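Long-range contact in tubulin-like protein CetZ (PDB 3ZID), which binds GTP and probably hydrolyses it as a tubulin/FtsZ-family cytoskeletal protein thought to help control archaeal cell shape: residues V112-H126 with Y152-V166. Sequence-based numbering, arbitrary orientation.
Sequences VSGGTGSSFSPLMIH and YLQNAAFCLREMIEV. With GDP (guanosine-5'-diphosphate), chain C.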
loop_
_atom_site.group_PDB
_atom_site.type_symbol
_atom_site.label_atom_id
_atom_site.label_comp_id
_atom_site.label_asym_id
_atom_site.label_seq_id
_atom_site.Cartn_x
_atom_site.Cartn_y
_atom_site.Cartn_z
ATOM N N VAL A 112 -6.267 3.869 0.209
ATOM C CA VAL A 112 -7.000 4.205 -0.982
ATOM C C VAL A 112 -8.406 4.687 -0.644
ATOM O O VAL A 112 -9.110 5.130 -1.531
ATOM C CB VAL A 112 -7.075 3.020 -1.965
ATOM C CG1 VAL A 112 -5.677 2.590 -2.348
ATOM C CG2 VAL A 112 -7.834 1.858 -1.358
ATOM N N SER A 113 -8.791 4.617 0.631
ATOM C CA SER A 113 -10.178 4.840 1.074
ATOM C C SER A 113 -10.498 6.204 1.683
ATOM O O SER A 113 -11.660 6.598 1.749
ATOM C CB SER A 113 -10.611 3.754 2.060
ATOM O OG SER A 113 -10.811 2.522 1.398
ATOM N N GLY A 114 -9.490 6.924 2.140
ATOM C CA GLY A 114 -9.747 8.223 2.723
ATOM C C GLY A 114 -9.919 9.282 1.637
ATOM O O GLY A 114 -10.052 8.980 0.445
ATOM N N GLY A 115 -9.908 10.536 2.056
ATOM C CA GLY A 115 -10.102 11.644 1.141
ATOM C C GLY A 115 -8.794 12.291 0.737
ATOM O O GLY A 115 -8.629 12.724 -0.401
ATOM N N THR A 116 -7.856 12.364 1.672
ATOM C CA THR A 116 -6.605 13.056 1.399
ATOM C C THR A 116 -5.601 12.170 0.679
ATOM O O THR A 116 -5.175 12.472 -0.450
ATOM C CB THR A 116 -5.972 13.660 2.675
ATOM O OG1 THR A 116 -6.803 14.708 3.180
ATOM C CG2 THR A 116 -4.592 14.221 2.372
ATOM N N GLY A 117 -5.204 11.087 1.337
ATOM C CA GLY A 117 -4.222 10.201 0.751
ATOM C C GLY A 117 -4.620 9.709 -0.626
ATOM O O GLY A 117 -3.864 9.816 -1.591
ATOM N N SER A 118 -5.843 9.203 -0.720
ATOM C CA SER A 118 -6.296 8.535 -1.927
ATOM C C SER A 118 -6.411 9.451 -3.126
ATOM O O SER A 118 -6.342 8.972 -4.248
ATOM C CB SER A 118 -7.637 7.852 -1.682
ATOM O OG SER A 118 -8.682 8.803 -1.643
ATOM N N SER A 119 -6.579 10.756 -2.896
ATOM C CA SER A 119 -6.711 11.717 -3.997
ATOM C C SER A 119 -5.398 12.402 -4.344
ATOM O O SER A 119 -5.057 12.549 -5.516
ATOM C CB SER A 119 -7.794 12.766 -3.705
ATOM O OG SER A 119 -7.525 13.489 -2.518
ATOM N N PHE A 120 -4.666 12.822 -3.319
ATOM C CA PHE A 120 -3.352 13.434 -3.507
ATOM C C PHE A 120 -2.401 12.487 -4.225
ATOM O O PHE A 120 -1.627 12.896 -5.080
ATOM C CB PHE A 120 -2.708 13.736 -2.152
ATOM C CG PHE A 120 -3.111 15.045 -1.535
ATOM C CD1 PHE A 120 -4.430 15.493 -1.575
ATOM C CD2 PHE A 120 -2.157 15.813 -0.870
ATOM C CE1 PHE A 120 -4.783 16.705 -0.981
ATOM C CE2 PHE A 120 -2.486 17.017 -0.275
ATOM C CZ PHE A 120 -3.813 17.473 -0.330
ATOM N N SER A 121 -2.417 11.225 -3.825
ATOM C CA SER A 121 -1.338 10.317 -4.200
ATOM C C SER A 121 -1.222 10.060 -5.701
ATOM O O SER A 121 -0.135 10.175 -6.258
ATOM C CB SER A 121 -1.380 9.022 -3.378
ATOM O OG SER A 121 -1.174 9.310 -1.998
ATOM N N PRO A 122 -2.337 9.723 -6.368
ATOM C CA PRO A 122 -2.217 9.569 -7.821
ATOM C C PRO A 122 -1.824 10.867 -8.496
ATOM O O PRO A 122 -1.081 10.814 -9.480
ATOM C CB PRO A 122 -3.620 9.148 -8.250
ATOM C CG PRO A 122 -4.208 8.517 -7.016
ATOM C CD PRO A 122 -3.657 9.289 -5.872
ATOM N N LEU A 123 -2.307 12.001 -7.982
ATOM C CA LEU A 123 -1.964 13.304 -8.557
ATOM C C LEU A 123 -0.497 13.603 -8.382
ATOM O O LEU A 123 0.171 14.084 -9.308
ATOM C CB LEU A 123 -2.787 14.436 -7.920
ATOM C CG LEU A 123 -4.293 14.327 -8.152
ATOM C CD1 LEU A 123 -5.135 15.504 -7.599
ATOM C CD2 LEU A 123 -4.461 14.211 -9.598
ATOM N N MET A 124 -0.000 13.304 -7.185
ATOM C CA MET A 124 1.391 13.554 -6.832
ATOM C C MET A 124 2.324 12.655 -7.638
ATOM O O MET A 124 3.410 13.062 -8.038
ATOM C CB MET A 124 1.593 13.321 -5.333
ATOM C CG MET A 124 2.802 14.048 -4.742
ATOM S SD MET A 124 2.910 13.822 -2.954
ATOM C CE MET A 124 1.191 13.972 -2.515
ATOM N N ILE A 125 1.907 11.424 -7.875
ATOM C CA ILE A 125 2.749 10.507 -8.639
ATOM C C ILE A 125 2.870 11.016 -10.079
ATOM O O ILE A 125 3.958 11.002 -10.672
ATOM C CB ILE A 125 2.189 9.073 -8.590
ATOM C CG1 ILE A 125 2.373 8.502 -7.184
ATOM C CG2 ILE A 125 2.837 8.193 -9.650
ATOM C CD1 ILE A 125 1.511 7.284 -6.903
ATOM N N HIS A 126 1.759 11.492 -10.628
ATOM C CA HIS A 126 1.779 12.030 -11.976
ATOM C C HIS A 126 2.842 13.107 -12.106
ATOM O O HIS A 126 3.643 13.113 -13.041
ATOM C CB HIS A 126 0.416 12.631 -12.352
ATOM C CG HIS A 126 0.371 13.162 -13.757
ATOM N ND1 HIS A 126 0.541 12.354 -14.863
ATOM C CD2 HIS A 126 0.264 14.427 -14.228
ATOM C CE1 HIS A 126 0.490 13.093 -15.957
ATOM N NE2 HIS A 126 0.319 14.352 -15.599
ATOM N N TYR A 152 -15.918 4.533 1.983
ATOM C CA TYR A 152 -14.596 3.934 1.992
ATOM C C TYR A 152 -14.424 2.978 0.804
ATOM O O TYR A 152 -13.405 3.021 0.095
ATOM C CB TYR A 152 -14.362 3.228 3.325
ATOM C CG TYR A 152 -13.938 4.179 4.425
ATOM C CD1 TYR A 152 -13.667 5.519 4.151
ATOM C CD2 TYR A 152 -13.845 3.752 5.744
ATOM C CE1 TYR A 152 -13.282 6.401 5.159
ATOM C CE2 TYR A 152 -13.465 4.626 6.759
ATOM C CZ TYR A 152 -13.190 5.949 6.459
ATOM O OH TYR A 152 -12.816 6.811 7.467
ATOM N N LEU A 153 -15.428 2.138 0.570
ATOM C CA LEU A 153 -15.358 1.188 -0.536
ATOM C C LEU A 153 -15.374 1.873 -1.895
ATOM O O LEU A 153 -14.660 1.469 -2.811
ATOM C CB LEU A 153 -16.469 0.150 -0.454
ATOM C CG LEU A 153 -16.534 -0.670 0.827
ATOM C CD1 LEU A 153 -17.694 -1.651 0.751
ATOM C CD2 LEU A 153 -15.222 -1.401 1.035
ATOM N N GLN A 154 -16.192 2.907 -2.025
ATOM C CA GLN A 154 -16.281 3.645 -3.274
ATOM C C GLN A 154 -15.006 4.377 -3.605
ATOM O O GLN A 154 -14.555 4.359 -4.742
ATOM C CB GLN A 154 -17.406 4.672 -3.229
ATOM C CG GLN A 154 -18.796 4.137 -3.086
ATOM C CD GLN A 154 -19.793 5.271 -3.055
ATOM O OE1 GLN A 154 -19.424 6.433 -3.252
ATOM N NE2 GLN A 154 -21.055 4.953 -2.781
ATOM N N ASN A 155 -14.450 5.040 -2.598
ATOM C CA ASN A 155 -13.208 5.763 -2.735
ATOM C C ASN A 155 -12.114 4.805 -3.167
ATOM O O ASN A 155 -11.286 5.130 -4.025
ATOM C CB ASN A 155 -12.829 6.402 -1.399
ATOM C CG ASN A 155 -13.633 7.647 -1.097
ATOM O OD1 ASN A 155 -14.318 8.176 -1.966
ATOM N ND2 ASN A 155 -13.530 8.138 0.140
ATOM N N ALA A 156 -12.106 3.624 -2.538
ATOM C CA ALA A 156 -11.095 2.605 -2.828
ATOM C C ALA A 156 -11.101 2.225 -4.299
ATOM O O ALA A 156 -10.068 2.241 -4.961
ATOM C CB ALA A 156 -11.326 1.383 -1.972
ATOM N N ALA A 157 -12.289 1.946 -4.820
ATOM C CA ALA A 157 -12.434 1.516 -6.206
ATOM C C ALA A 157 -11.907 2.541 -7.188
ATOM O O ALA A 157 -11.175 2.193 -8.119
ATOM C CB ALA A 157 -13.899 1.181 -6.516
ATOM N N PHE A 158 -12.284 3.801 -6.997
ATOM C CA PHE A 158 -11.816 4.858 -7.896
ATOM C C PHE A 158 -10.347 5.226 -7.718
ATOM O O PHE A 158 -9.677 5.641 -8.675
ATOM C CB PHE A 158 -12.690 6.091 -7.786
ATOM C CG PHE A 158 -14.079 5.860 -8.280
ATOM C CD1 PHE A 158 -14.311 5.601 -9.624
ATOM C CD2 PHE A 158 -15.146 5.924 -7.414
ATOM C CE1 PHE A 158 -15.593 5.385 -10.088
ATOM C CE2 PHE A 158 -16.434 5.725 -7.872
ATOM C CZ PHE A 158 -16.656 5.459 -9.211
ATOM N N CYS A 159 -9.861 5.123 -6.488
ATOM C CA CYS A 159 -8.452 5.409 -6.237
ATOM C C CYS A 159 -7.566 4.393 -6.939
ATOM O O CYS A 159 -6.585 4.754 -7.604
ATOM C CB CYS A 159 -8.149 5.393 -4.744
ATOM S SG CYS A 159 -6.391 5.664 -4.401
ATOM N N LEU A 160 -7.898 3.115 -6.783
ATOM C CA LEU A 160 -7.117 2.055 -7.426
ATOM C C LEU A 160 -7.079 2.225 -8.948
ATOM O O LEU A 160 -6.047 1.980 -9.594
ATOM C CB LEU A 160 -7.644 0.670 -7.037
ATOM C CG LEU A 160 -7.329 0.236 -5.599
ATOM C CD1 LEU A 160 -8.180 -0.971 -5.190
ATOM C CD2 LEU A 160 -5.824 -0.062 -5.451
ATOM N N ARG A 161 -8.207 2.646 -9.521
ATOM C CA ARG A 161 -8.250 2.939 -10.950
ATOM C C ARG A 161 -7.276 4.035 -11.341
ATOM O O ARG A 161 -6.511 3.869 -12.292
ATOM C CB ARG A 161 -9.667 3.307 -11.405
ATOM C CG ARG A 161 -10.587 2.110 -11.509
ATOM C CD ARG A 161 -12.055 2.508 -11.663
ATOM N NE ARG A 161 -12.337 3.176 -12.931
ATOM C CZ ARG A 161 -13.563 3.383 -13.398
ATOM N NH1 ARG A 161 -14.609 2.960 -12.707
ATOM N NH2 ARG A 161 -13.744 3.997 -14.556
ATOM N N GLU A 162 -7.279 5.142 -10.606
ATOM C CA GLU A 162 -6.350 6.227 -10.914
ATOM C C GLU A 162 -4.880 5.843 -10.771
ATOM O O GLU A 162 -4.049 6.316 -11.547
ATOM C CB GLU A 162 -6.633 7.458 -10.059
ATOM C CG GLU A 162 -7.908 8.176 -10.418
ATOM C CD GLU A 162 -8.257 9.252 -9.416
ATOM O OE1 GLU A 162 -7.406 9.569 -8.557
ATOM O OE2 GLU A 162 -9.373 9.796 -9.507
ATOM N N MET A 163 -4.573 4.993 -9.789
ATOM C CA MET A 163 -3.205 4.520 -9.548
ATOM C C MET A 163 -2.658 3.781 -10.762
ATOM O O MET A 163 -1.547 4.035 -11.211
ATOM C CB MET A 163 -3.163 3.572 -8.340
ATOM C CG MET A 163 -3.103 4.231 -6.963
ATOM S SD MET A 163 -1.722 5.374 -6.748
ATOM C CE MET A 163 -1.823 5.590 -4.989
ATOM N N ILE A 164 -3.456 2.863 -11.285
ATOM C CA ILE A 164 -3.108 2.131 -12.487
ATOM C C ILE A 164 -2.949 3.085 -13.662
ATOM O O ILE A 164 -1.978 3.006 -14.424
ATOM C CB ILE A 164 -4.197 1.102 -12.814
ATOM C CG1 ILE A 164 -4.259 0.032 -11.729
ATOM C CG2 ILE A 164 -3.964 0.465 -14.174
ATOM C CD1 ILE A 164 -5.466 -0.842 -11.878
ATOM N N GLU A 165 -3.905 4.000 -13.783
ATOM C CA GLU A 165 -3.924 4.988 -14.855
ATOM C C GLU A 165 -2.674 5.868 -14.885
ATOM O O GLU A 165 -2.197 6.255 -15.939
ATOM C CB GLU A 165 -5.188 5.843 -14.736
ATOM C CG GLU A 165 -6.445 5.084 -15.150
ATOM C CD GLU A 165 -7.702 5.943 -15.171
ATOM O OE1 GLU A 165 -7.742 6.976 -14.463
ATOM O OE2 GLU A 165 -8.659 5.568 -15.887
ATOM N N VAL A 166 -2.139 6.189 -13.721
ATOM C CA VAL A 166 -1.027 7.127 -13.666
ATOM C C VAL A 166 0.312 6.445 -14.013
ATOM O O VAL A 166 1.344 7.106 -14.155
ATOM C CB VAL A 166 -0.975 7.830 -12.287
ATOM C CG1 VAL A 166 -0.348 6.914 -11.249
ATOM C CG2 VAL A 166 -0.234 9.146 -12.379
HETATM P PB GDP C . -7.192 10.375 4.837
HETATM O O1B GDP C . -6.309 10.002 3.658
HETATM O O2B GDP C . -6.353 11.002 5.933
HETATM O O3B GDP C . -8.248 11.353 4.351
HETATM O O3A GDP C . -7.966 9.072 5.362
HETATM P PA GDP C . -7.215 7.802 5.994
HETATM O O1A GDP C . -7.456 7.721 7.462
HETATM O O2A GDP C . -5.745 7.731 5.646
HETATM O "O5'" GDP C . -7.965 6.647 5.198
HETATM C "C5'" GDP C . -8.854 5.792 5.900
HETATM C "C4'" GDP C . -8.515 4.359 5.515
HETATM O "O4'" GDP C . -7.199 4.074 5.993
HETATM C "C3'" GDP C . -9.458 3.424 6.223
HETATM O "O3'" GDP C . -9.535 2.246 5.424
HETATM C "C2'" GDP C . -8.731 3.146 7.509
HETATM O "O2'" GDP C . -9.115 1.870 8.011
HETATM C "C1'" GDP C . -7.285 3.121 7.057
HETATM N N9 GDP C . -6.311 3.569 8.053
HETATM C C8 GDP C . -6.320 4.723 8.747
HETATM N N7 GDP C . -5.216 4.814 9.527
HETATM C C5 GDP C . -4.494 3.694 9.321
HETATM C C6 GDP C . -3.219 3.154 9.802
HETATM O O6 GDP C . -2.556 3.774 10.643
HETATM N N1 GDP C . -2.818 1.977 9.327
HETATM C C2 GDP C . -3.529 1.278 8.432
HETATM N N2 GDP C . -3.043 0.089 8.018
HETATM N N3 GDP C . -4.714 1.699 7.928
HETATM C C4 GDP C . -5.215 2.886 8.334
HETATM O O HOH W 1 1.220 9.796 -15.513
#
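The Y152 ring stands beside S113, whose carbonyl O approaches CD1 obliquely at 3.3 Å, while the ribose of GDP, through C3', lies over one ring face, offset toward the rim. The other flat group at this end, the N155 amide, uses an N-H of ND2 to donate to S113 O, 2.9 Å away. The acceptor sits in the amide plane and the bond is nearly straight at 166°, though ND2 meets that carbonyl from above its plane. A second bond from ND2, to A77 O, fixes the rotation of the amide. With an alanine in place of N155 the donor to both carbonyls is gone, and the S113 turn would probably be freer to shift. S113 OG, swung beside its own backbone N, donates to Y152 O, reaching it from the face opposite A156 N. At the far end, V166 CG2 meets the H126 ring at its edge and packs against H126 CB at 3.5 Å; a water in the ring plane joins ND1 to V166 O.

Between these ends the packing is mostly apolar. V112 lays CG2 on A156 CB and CB against C159 SG, brought there by its position anti to the C159 backbone N (chi1 177°). P122 sets CG 4.0 Å from M163 SD, and I125 CD1 reaches the same sulfur. E162 flanks the proline, its carboxylate held by salt bridges to K83 and R79.

Helices 117-126 and 152-165 run almost parallel, 7° apart with axes 9.2 Å from each other, as successive helices of a Rossmann-like α/β GTPase domain linked through strand 136-143. The glycine-rich turn steadied here is the tubulin/FtsZ signature loop, whose G115, T116 and G117 amides grip the β-phosphate of GDP.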